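Local structure of hemin degrading factor (Pseudomonas aeruginosa, 4MF9) at residues A203-L211 / A231-W239; R310-T321 / E346-F357. The protein binds heme and probably serves in both heme trafficking and heme degradation. All coordinates share one frame; numbering follows the deposited sequence.

Contact 1 of 2, residues A203-L211 / A231-W239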
# COMPACT_ATOMS: atom_id res chain seq x y z
N ALA A 203 -7.05 9.21 29.40
CA ALA A 203 -7.64 10.02 28.38
C ALA A 203 -7.75 9.29 27.06
O ALA A 203 -8.76 9.28 26.49
CB ALA A 203 -6.87 11.31 28.20
N LEU A 204 -6.70 8.61 26.70
CA LEU A 204 -6.69 7.83 25.48
C LEU A 204 -7.77 6.77 25.49
O LEU A 204 -8.53 6.73 24.59
CB LEU A 204 -5.35 7.13 25.43
CG LEU A 204 -4.79 6.48 24.19
CD1 LEU A 204 -3.98 5.28 24.54
CD2 LEU A 204 -5.76 6.24 23.10
N ARG A 205 -7.87 6.05 26.57
CA ARG A 205 -8.93 5.06 26.76
C ARG A 205 -10.31 5.68 26.75
O ARG A 205 -11.23 5.16 26.17
CB ARG A 205 -8.73 4.31 28.06
CG ARG A 205 -7.65 3.29 28.12
CD ARG A 205 -7.64 2.58 29.49
NE ARG A 205 -8.07 1.22 29.26
CZ ARG A 205 -9.16 0.64 29.72
NH1 ARG A 205 -10.00 1.24 30.55
NH2 ARG A 205 -9.39 -0.59 29.36
N GLU A 206 -10.43 6.83 27.39
CA GLU A 206 -11.71 7.50 27.37
C GLU A 206 -12.15 7.88 25.98
O GLU A 206 -13.22 7.54 25.56
CB GLU A 206 -11.68 8.73 28.29
CG GLU A 206 -13.02 9.40 28.37
CD GLU A 206 -13.12 10.49 29.45
OE1 GLU A 206 -12.21 10.68 30.28
OE2 GLU A 206 -14.14 11.13 29.41
N GLY A 207 -11.24 8.49 25.23
CA GLY A 207 -11.47 8.81 23.84
C GLY A 207 -11.72 7.58 22.97
O GLY A 207 -12.54 7.62 22.05
N TRP A 208 -11.00 6.50 23.27
CA TRP A 208 -11.15 5.24 22.53
C TRP A 208 -12.58 4.72 22.65
O TRP A 208 -13.23 4.40 21.65
CB TRP A 208 -10.18 4.18 23.06
CG TRP A 208 -10.07 2.93 22.18
CD1 TRP A 208 -11.08 2.09 21.79
CD2 TRP A 208 -8.87 2.39 21.61
NE1 TRP A 208 -10.58 1.08 21.01
CE2 TRP A 208 -9.23 1.24 20.88
CE3 TRP A 208 -7.52 2.77 21.65
CZ2 TRP A 208 -8.28 0.46 20.21
CZ3 TRP A 208 -6.59 2.00 20.98
CH2 TRP A 208 -6.97 0.86 20.26
N ALA A 209 -13.07 4.66 23.87
CA ALA A 209 -14.42 4.23 24.18
C ALA A 209 -15.47 5.14 23.47
O ALA A 209 -16.51 4.71 23.13
CB ALA A 209 -14.61 4.25 25.68
N ALA A 210 -15.12 6.39 23.26
CA ALA A 210 -15.98 7.39 22.65
C ALA A 210 -15.93 7.47 21.10
O ALA A 210 -16.72 8.12 20.47
CB ALA A 210 -15.70 8.74 23.29
N LEU A 211 -15.08 6.67 20.48
CA LEU A 211 -14.90 6.72 19.04
C LEU A 211 -16.16 6.53 18.30
O LEU A 211 -16.92 5.70 18.64
CB LEU A 211 -13.94 5.63 18.63
CG LEU A 211 -12.57 6.23 18.57
CD1 LEU A 211 -11.50 5.17 18.64
CD2 LEU A 211 -12.48 7.06 17.30
N ALA A 231 -0.40 2.91 21.55
CA ALA A 231 -1.79 3.04 21.99
C ALA A 231 -2.45 1.67 22.18
O ALA A 231 -3.25 1.49 23.09
CB ALA A 231 -2.57 3.87 21.02
N LEU A 232 -2.15 0.72 21.29
CA LEU A 232 -2.70 -0.63 21.40
C LEU A 232 -2.28 -1.26 22.73
O LEU A 232 -3.09 -1.85 23.44
CB LEU A 232 -2.23 -1.51 20.24
CG LEU A 232 -2.58 -1.01 18.84
CD1 LEU A 232 -2.17 -2.02 17.77
CD2 LEU A 232 -4.05 -0.68 18.74
N ARG A 233 -1.03 -1.07 23.06
CA ARG A 233 -0.41 -1.53 24.27
C ARG A 233 -1.08 -0.93 25.51
O ARG A 233 -1.18 -1.55 26.51
CB ARG A 233 1.00 -0.99 24.30
CG ARG A 233 2.00 -1.83 24.99
CD ARG A 233 3.35 -1.81 24.34
NE ARG A 233 4.01 -0.53 24.33
CZ ARG A 233 4.55 -0.01 23.25
NH1 ARG A 233 4.47 -0.63 22.11
NH2 ARG A 233 5.15 1.14 23.29
N LEU A 234 -1.47 0.33 25.41
CA LEU A 234 -2.00 1.06 26.56
C LEU A 234 -3.53 1.00 26.62
O LEU A 234 -4.14 1.43 27.61
CB LEU A 234 -1.55 2.52 26.52
CG LEU A 234 -0.05 2.82 26.50
CD1 LEU A 234 0.19 4.31 26.41
CD2 LEU A 234 0.65 2.25 27.72
N ALA A 235 -4.15 0.50 25.55
CA ALA A 235 -5.61 0.48 25.48
C ALA A 235 -6.25 -0.47 26.49
O ALA A 235 -7.29 -0.15 27.08
CB ALA A 235 -6.06 0.13 24.07
N GLY A 236 -5.63 -1.63 26.69
CA GLY A 236 -6.20 -2.65 27.55
C GLY A 236 -6.81 -3.75 26.71
O GLY A 236 -7.27 -3.50 25.59
N GLY A 237 -6.84 -4.97 27.26
CA GLY A 237 -7.26 -6.15 26.53
C GLY A 237 -8.64 -6.13 25.90
O GLY A 237 -8.86 -6.80 24.89
N GLU A 238 -9.56 -5.35 26.44
CA GLU A 238 -10.88 -5.28 25.81
C GLU A 238 -10.84 -4.55 24.46
O GLU A 238 -11.71 -4.74 23.61
CB GLU A 238 -11.92 -4.65 26.75
CG GLU A 238 -11.79 -3.16 26.99
CD GLU A 238 -10.77 -2.80 28.06
OE1 GLU A 238 -9.78 -3.55 28.23
OE2 GLU A 238 -10.95 -1.76 28.72
N TRP A 239 -9.82 -3.72 24.27
CA TRP A 239 -9.72 -2.92 23.03
C TRP A 239 -8.65 -3.47 22.07
O TRP A 239 -8.75 -3.31 20.85
CB TRP A 239 -9.40 -1.45 23.34
CG TRP A 239 -10.44 -0.71 24.15
CD1 TRP A 239 -10.25 -0.09 25.36
CD2 TRP A 239 -11.83 -0.53 23.83
NE1 TRP A 239 -11.44 0.47 25.81
CE2 TRP A 239 -12.42 0.21 24.89
CE3 TRP A 239 -12.64 -0.92 22.75
CZ2 TRP A 239 -13.78 0.57 24.89
CZ3 TRP A 239 -13.99 -0.56 22.76
CH2 TRP A 239 -14.54 0.19 23.82
O HOH W 1 -12.09 2.53 27.55
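Trp208 and Trp239 lay their indoles against each other as an oblique aromatic pair, the five-membered rings 4.1 Å apart between centroids and their planes inclined at 34°. The two side chains slide past one another in opposite directions, which brings Trp208 CD1 to 3.4 Å from Trp239 CD2 over the face of the second indole. CG of Trp208 lies anti to the backbone N (chi1 -168°), sending the ring off its helix toward 231-239. There one face receives two CH-pi contacts: Ala235 CB sits over the six-membered ring, 3.9 Å from its centroid, and Trp239 CB over the five-membered ring. Alanine suits this place because a single methyl allows the indole to lie close to the helix. At the ring edge, Leu232 CD2 meets Trp208 CH2 at 3.6 Å. The short segments of helices 201-210 and 228-235 run at 90° with axes 10.0 Å apart; Trp208 and Leu232 both pack on Val311, so the helix pair covers strand 307-313 in the antiparallel sheet of the heme-binding HemS/ChuX-type domain. Trp208 NE1 is satisfied by Arg312 O of that strand, so the buried indole keeps its polar atom paired. Arg205, partly exposed, bends at chi3, and its NE donates to Ala235 O at 2.7 Å, arriving above the carbonyl plane, close to Gly236, the first residue to leave helical angles, with positive phi. A salt bridge to Glu238 is doubtful in detail, since Arg205 NH2 and Glu238 OE2 are modelled too close together. A water accepts from Trp239 NE1 at 2.8 Å and donates to Arg205 O.

Contact 2 of 2, residues R310-T321 / E346-F357. With HEM (protoporphyrin IX containing Fe), chain C.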
# COMPACT_ATOMS: atom_id res chain seq x y z
N ARG A 310 -5.04 -7.98 17.61
CA ARG A 310 -6.45 -7.92 17.42
C ARG A 310 -6.95 -6.58 18.02
O ARG A 310 -6.68 -6.30 19.11
CB ARG A 310 -7.18 -9.08 18.08
CG ARG A 310 -8.67 -8.99 18.16
CD ARG A 310 -9.36 -10.31 18.59
NE ARG A 310 -8.74 -10.93 19.74
CZ ARG A 310 -8.37 -12.20 19.82
NH1 ARG A 310 -8.57 -13.03 18.81
NH2 ARG A 310 -7.84 -12.65 20.92
N VAL A 311 -7.70 -5.82 17.26
CA VAL A 311 -8.10 -4.48 17.73
C VAL A 311 -9.60 -4.31 17.58
O VAL A 311 -10.17 -4.74 16.58
CB VAL A 311 -7.40 -3.37 16.91
CG1 VAL A 311 -7.74 -1.97 17.46
CG2 VAL A 311 -5.89 -3.59 16.90
N ARG A 312 -10.23 -3.69 18.57
CA ARG A 312 -11.63 -3.41 18.54
C ARG A 312 -11.88 -1.91 18.77
O ARG A 312 -11.44 -1.36 19.74
CB ARG A 312 -12.44 -4.27 19.52
CG ARG A 312 -11.93 -5.68 19.78
CD ARG A 312 -12.75 -6.40 20.84
NE ARG A 312 -12.33 -7.76 20.98
CZ ARG A 312 -11.37 -8.15 21.77
NH1 ARG A 312 -10.77 -7.30 22.54
NH2 ARG A 312 -11.02 -9.41 21.78
N LYS A 313 -12.57 -1.29 17.86
CA LYS A 313 -12.87 0.12 17.93
C LYS A 313 -14.39 0.38 17.85
O LYS A 313 -15.03 -0.11 16.99
CB LYS A 313 -12.15 0.89 16.82
CG LYS A 313 -10.71 0.55 16.55
CD LYS A 313 -10.03 1.55 15.63
CE LYS A 313 -9.80 0.94 14.26
NZ LYS A 313 -8.58 0.14 14.10
N PRO A 314 -14.93 1.14 18.77
CA PRO A 314 -16.33 1.53 18.72
C PRO A 314 -16.54 2.47 17.53
O PRO A 314 -15.62 3.06 17.10
CB PRO A 314 -16.55 2.34 20.00
CG PRO A 314 -15.31 2.36 20.70
CD PRO A 314 -14.23 1.81 19.86
N SER A 315 -17.76 2.54 17.06
CA SER A 315 -18.10 3.46 15.99
C SER A 315 -19.62 3.58 15.95
O SER A 315 -20.32 2.81 16.61
CB SER A 315 -17.59 2.94 14.64
OG SER A 315 -18.40 1.89 14.15
N THR A 316 -20.12 4.50 15.15
CA THR A 316 -21.55 4.72 14.99
C THR A 316 -22.24 3.49 14.48
O THR A 316 -23.37 3.31 14.74
CB THR A 316 -21.86 5.91 14.06
OG1 THR A 316 -21.16 5.73 12.84
CG2 THR A 316 -21.41 7.14 14.66
N ASP A 317 -21.55 2.67 13.69
CA ASP A 317 -22.12 1.43 13.18
C ASP A 317 -21.82 0.28 14.13
O ASP A 317 -22.08 -0.89 13.81
CB ASP A 317 -21.59 1.12 11.78
CG ASP A 317 -21.54 2.35 10.89
OD1 ASP A 317 -20.60 2.46 10.07
OD2 ASP A 317 -22.45 3.20 11.01
N GLY A 318 -21.25 0.60 15.29
CA GLY A 318 -20.94 -0.40 16.30
C GLY A 318 -19.47 -0.82 16.32
O GLY A 318 -18.64 -0.22 15.66
N ILE A 319 -19.14 -1.82 17.10
CA ILE A 319 -17.78 -2.26 17.17
C ILE A 319 -17.19 -2.80 15.85
O ILE A 319 -17.78 -3.56 15.22
CB ILE A 319 -17.65 -3.31 18.25
CG1 ILE A 319 -18.17 -2.70 19.56
CG2 ILE A 319 -16.25 -3.87 18.31
CD1 ILE A 319 -17.16 -2.19 20.52
N VAL A 320 -15.98 -2.38 15.54
CA VAL A 320 -15.27 -2.88 14.37
C VAL A 320 -14.02 -3.62 14.82
O VAL A 320 -13.17 -3.05 15.50
CB VAL A 320 -14.86 -1.76 13.38
CG1 VAL A 320 -14.00 -2.35 12.22
CG2 VAL A 320 -16.07 -1.06 12.82
N THR A 321 -13.91 -4.88 14.42
CA THR A 321 -12.76 -5.69 14.78
C THR A 321 -11.80 -5.82 13.59
O THR A 321 -12.23 -6.06 12.47
CB THR A 321 -13.20 -7.09 15.21
OG1 THR A 321 -14.27 -6.96 16.16
CG2 THR A 321 -12.05 -7.84 15.84
N GLU A 346 -20.41 -4.94 11.45
CA GLU A 346 -19.59 -5.97 10.90
C GLU A 346 -20.33 -7.28 10.96
O GLU A 346 -21.28 -7.39 11.67
CB GLU A 346 -18.19 -6.02 11.55
CG GLU A 346 -18.09 -6.70 12.91
CD GLU A 346 -16.71 -6.62 13.54
OE1 GLU A 346 -15.77 -6.25 12.88
OE2 GLU A 346 -16.58 -6.90 14.73
N ARG A 347 -19.92 -8.25 10.17
CA ARG A 347 -20.61 -9.52 10.10
C ARG A 347 -20.18 -10.46 11.21
O ARG A 347 -19.09 -10.39 11.66
CB ARG A 347 -20.47 -10.16 8.72
CG ARG A 347 -20.56 -9.15 7.61
CD ARG A 347 -20.61 -9.69 6.21
NE ARG A 347 -20.16 -11.05 6.03
CZ ARG A 347 -20.59 -11.84 5.07
NH1 ARG A 347 -21.44 -11.40 4.15
NH2 ARG A 347 -20.17 -13.05 5.00
N ASP A 348 -21.07 -11.31 11.66
CA ASP A 348 -20.77 -12.20 12.76
C ASP A 348 -19.69 -13.19 12.42
O ASP A 348 -18.91 -13.52 13.23
CB ASP A 348 -22.05 -12.94 13.22
CG ASP A 348 -23.21 -12.01 13.55
OD1 ASP A 348 -24.38 -12.36 13.40
OD2 ASP A 348 -22.99 -10.91 13.98
N ASP A 349 -19.67 -13.65 11.20
CA ASP A 349 -18.71 -14.64 10.80
C ASP A 349 -17.29 -14.09 10.88
O ASP A 349 -16.38 -14.74 11.32
CB ASP A 349 -19.08 -15.32 9.43
CG ASP A 349 -19.16 -14.36 8.26
OD1 ASP A 349 -19.68 -14.74 7.19
OD2 ASP A 349 -18.75 -13.21 8.40
N TRP A 350 -17.15 -12.86 10.50
CA TRP A 350 -15.85 -12.20 10.63
C TRP A 350 -15.44 -12.08 12.09
O TRP A 350 -14.34 -12.51 12.48
CB TRP A 350 -15.84 -10.82 9.97
CG TRP A 350 -14.66 -10.01 10.43
CD1 TRP A 350 -14.66 -8.90 11.23
CD2 TRP A 350 -13.28 -10.29 10.13
NE1 TRP A 350 -13.37 -8.47 11.44
CE2 TRP A 350 -12.51 -9.31 10.77
CE3 TRP A 350 -12.64 -11.28 9.38
CZ2 TRP A 350 -11.12 -9.29 10.68
CZ3 TRP A 350 -11.27 -11.25 9.30
CH2 TRP A 350 -10.52 -10.27 9.94
N ARG A 351 -16.35 -11.58 12.91
CA ARG A 351 -16.02 -11.32 14.28
C ARG A 351 -15.69 -12.60 14.98
O ARG A 351 -14.80 -12.64 15.69
CB ARG A 351 -17.12 -10.52 14.97
CG ARG A 351 -16.94 -10.41 16.48
CD ARG A 351 -18.00 -9.58 17.19
NE ARG A 351 -18.14 -8.23 16.71
CZ ARG A 351 -18.99 -7.33 17.14
NH1 ARG A 351 -19.81 -7.57 18.14
NH2 ARG A 351 -19.00 -6.16 16.57
N GLU A 352 -16.40 -13.65 14.70
CA GLU A 352 -16.11 -14.93 15.25
C GLU A 352 -14.73 -15.44 14.84
O GLU A 352 -14.03 -15.92 15.65
CB GLU A 352 -17.19 -15.93 14.86
CG GLU A 352 -16.82 -17.35 15.23
CD GLU A 352 -17.81 -18.37 14.77
OE1 GLU A 352 -17.94 -19.38 15.44
OE2 GLU A 352 -18.44 -18.17 13.72
N LEU A 353 -14.39 -15.32 13.58
CA LEU A 353 -13.06 -15.71 13.20
C LEU A 353 -11.96 -14.86 13.80
O LEU A 353 -11.01 -15.37 14.32
CB LEU A 353 -12.93 -15.73 11.71
CG LEU A 353 -11.59 -16.11 11.07
CD1 LEU A 353 -11.07 -17.42 11.58
CD2 LEU A 353 -11.72 -16.15 9.58
N ALA A 354 -12.15 -13.56 13.79
CA ALA A 354 -11.20 -12.61 14.37
C ALA A 354 -10.97 -12.86 15.87
O ALA A 354 -9.87 -12.62 16.38
CB ALA A 354 -11.70 -11.20 14.15
N GLU A 355 -11.98 -13.28 16.57
CA GLU A 355 -11.83 -13.58 18.00
C GLU A 355 -11.47 -15.02 18.31
O GLU A 355 -11.16 -15.32 19.39
CB GLU A 355 -13.07 -13.21 18.78
CG GLU A 355 -13.66 -11.82 18.65
CD GLU A 355 -13.14 -10.87 19.70
OE1 GLU A 355 -12.17 -11.21 20.37
OE2 GLU A 355 -13.72 -9.83 19.90
N SER A 356 -11.51 -15.90 17.34
CA SER A 356 -11.28 -17.33 17.60
C SER A 356 -9.85 -17.61 18.04
O SER A 356 -9.58 -18.64 18.67
CB SER A 356 -11.63 -18.18 16.37
OG SER A 356 -10.69 -17.99 15.33
N PHE A 357 -8.93 -16.69 17.75
CA PHE A 357 -7.52 -16.95 18.03
C PHE A 357 -7.12 -16.46 19.42
O PHE A 357 -7.54 -15.39 19.87
CB PHE A 357 -6.62 -16.36 16.93
CG PHE A 357 -6.70 -17.12 15.63
CD1 PHE A 357 -5.78 -18.11 15.33
CD2 PHE A 357 -7.72 -16.85 14.72
CE1 PHE A 357 -5.87 -18.82 14.14
CE2 PHE A 357 -7.80 -17.56 13.52
CZ PHE A 357 -6.88 -18.54 13.24
CHA HEM C . -11.41 1.83 6.87
CHB HEM C . -14.86 2.23 3.65
CHC HEM C . -13.18 6.58 2.47
CHD HEM C . -9.16 5.55 4.85
C1A HEM C . -12.55 1.61 6.15
C2A HEM C . -13.46 0.53 6.34
C3A HEM C . -14.42 0.66 5.46
C4A HEM C . -14.10 1.78 4.69
CMA HEM C . -15.59 -0.27 5.29
CAA HEM C . -13.41 -0.55 7.36
CBA HEM C . -14.71 -0.81 8.18
CGA HEM C . -14.87 0.33 9.12
O1A HEM C . -15.95 0.88 9.27
O2A HEM C . -13.89 0.68 9.72
C1B HEM C . -14.66 3.49 3.09
C2B HEM C . -15.57 3.97 2.15
C3B HEM C . -15.15 5.19 1.79
C4B HEM C . -13.92 5.44 2.56
CMB HEM C . -16.81 3.26 1.67
CAB HEM C . -15.89 6.04 0.81
CBB HEM C . -15.36 6.93 0.02
C1C HEM C . -11.95 6.71 3.01
C2C HEM C . -11.17 7.84 2.92
C3C HEM C . -10.02 7.57 3.59
C4C HEM C . -10.09 6.25 4.10
CMC HEM C . -11.53 9.12 2.23
CAC HEM C . -8.91 8.48 3.74
CBC HEM C . -7.81 7.99 4.23
C1D HEM C . -9.45 4.43 5.64
C2D HEM C . -8.51 3.84 6.65
C3D HEM C . -9.17 2.82 7.20
C4D HEM C . -10.48 2.79 6.53
CMD HEM C . -7.11 4.25 7.03
CAD HEM C . -8.65 1.90 8.27
CBD HEM C . -9.27 2.30 9.61
CGD HEM C . -8.68 1.78 10.88
O1D HEM C . -9.46 1.27 11.65
O2D HEM C . -7.50 1.89 11.19
NA HEM C . -12.96 2.36 5.11
NB HEM C . -13.68 4.38 3.33
NC HEM C . -11.29 5.80 3.72
ND HEM C . -10.58 3.76 5.62
FE HEM C . -12.05 4.09 4.57
O HOH W 2 -15.02 -7.99 18.62
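Arg310 starts with CG anti to its own N (chi1 169°) and then bends at chi3, turning its guanidinium toward the C-terminal end of helix 348-355, whereas Arg312 runs extended from CG to NE to meet Glu355, whose chain folds back at chi2 (-93°). This helix lies across antiparallel strands 307-313 and 320-326 of the HemS/ChuX-type domain, and the two arginines with Glu355 form a salt-bridge network. Arginine suits both places because it has several in-plane donors. Arg310 holds Phe357 O end-on with NH1 and NH2, while NH1 also reaches Ala354 O at 2.8 Å, on a lone pair in the carbonyl plane. Arg312 instead grips the carboxylate side-on: NH2 to Glu355 OE1 (2.6 Å, on the syn lone pair) and NE to Glu355 OE2 (2.7 Å), with the two planes only 16° apart. Glu355 OE1 also lies over one face of the Arg310 guanidinium, where attraction is between charges alone. Glu241 takes a further salt bridge from each arginine. Near the helix start, the two oxygens of Glu346 serve Thr321 at once, OE1 receiving its backbone N at 2.8 Å and OE2 its hydroxyl OG1. Threonine, beta-branched on a strand, also offers CG2 to Ala354 CB. Arg351 fixes that carboxylate from the other side, its NE donating to the anti lone pair of Glu346 OE2. Val320 turns away from the helix, and Val320 CG1 comes 3.9 Å from O2A of a heme propionate. Indole NE1 of Trp350 donates to Thr321 O at 2.9 Å, from above the carbonyl plane but within the plane of its own ring.

Strand 307-313 is common ground for the two contacts: Arg312 in contact 2 gives its backbone N to Trp239 O of contact 1, and Trp208 and Leu211 pack on Pro314 just beyond. Contact 1 joins helix 201-210 to helix 228-235 and the loop that follows it, mainly through apolar surfaces; Trp208, Leu204, Leu232, Ala231 and Ala235 are buried, Trp239 closes the more exposed side, and the doubtfully modelled Arg205–Glu238 pair is at the surface. Contact 2, helix on sheet, is far more polar, its charge network reaching from buried Arg310 to partly exposed Glu355. Its 310-321 segment also carries heme-pocket residues Lys313 and Val320, whereas the Trp208 side chain lies about 9 Å from the heme.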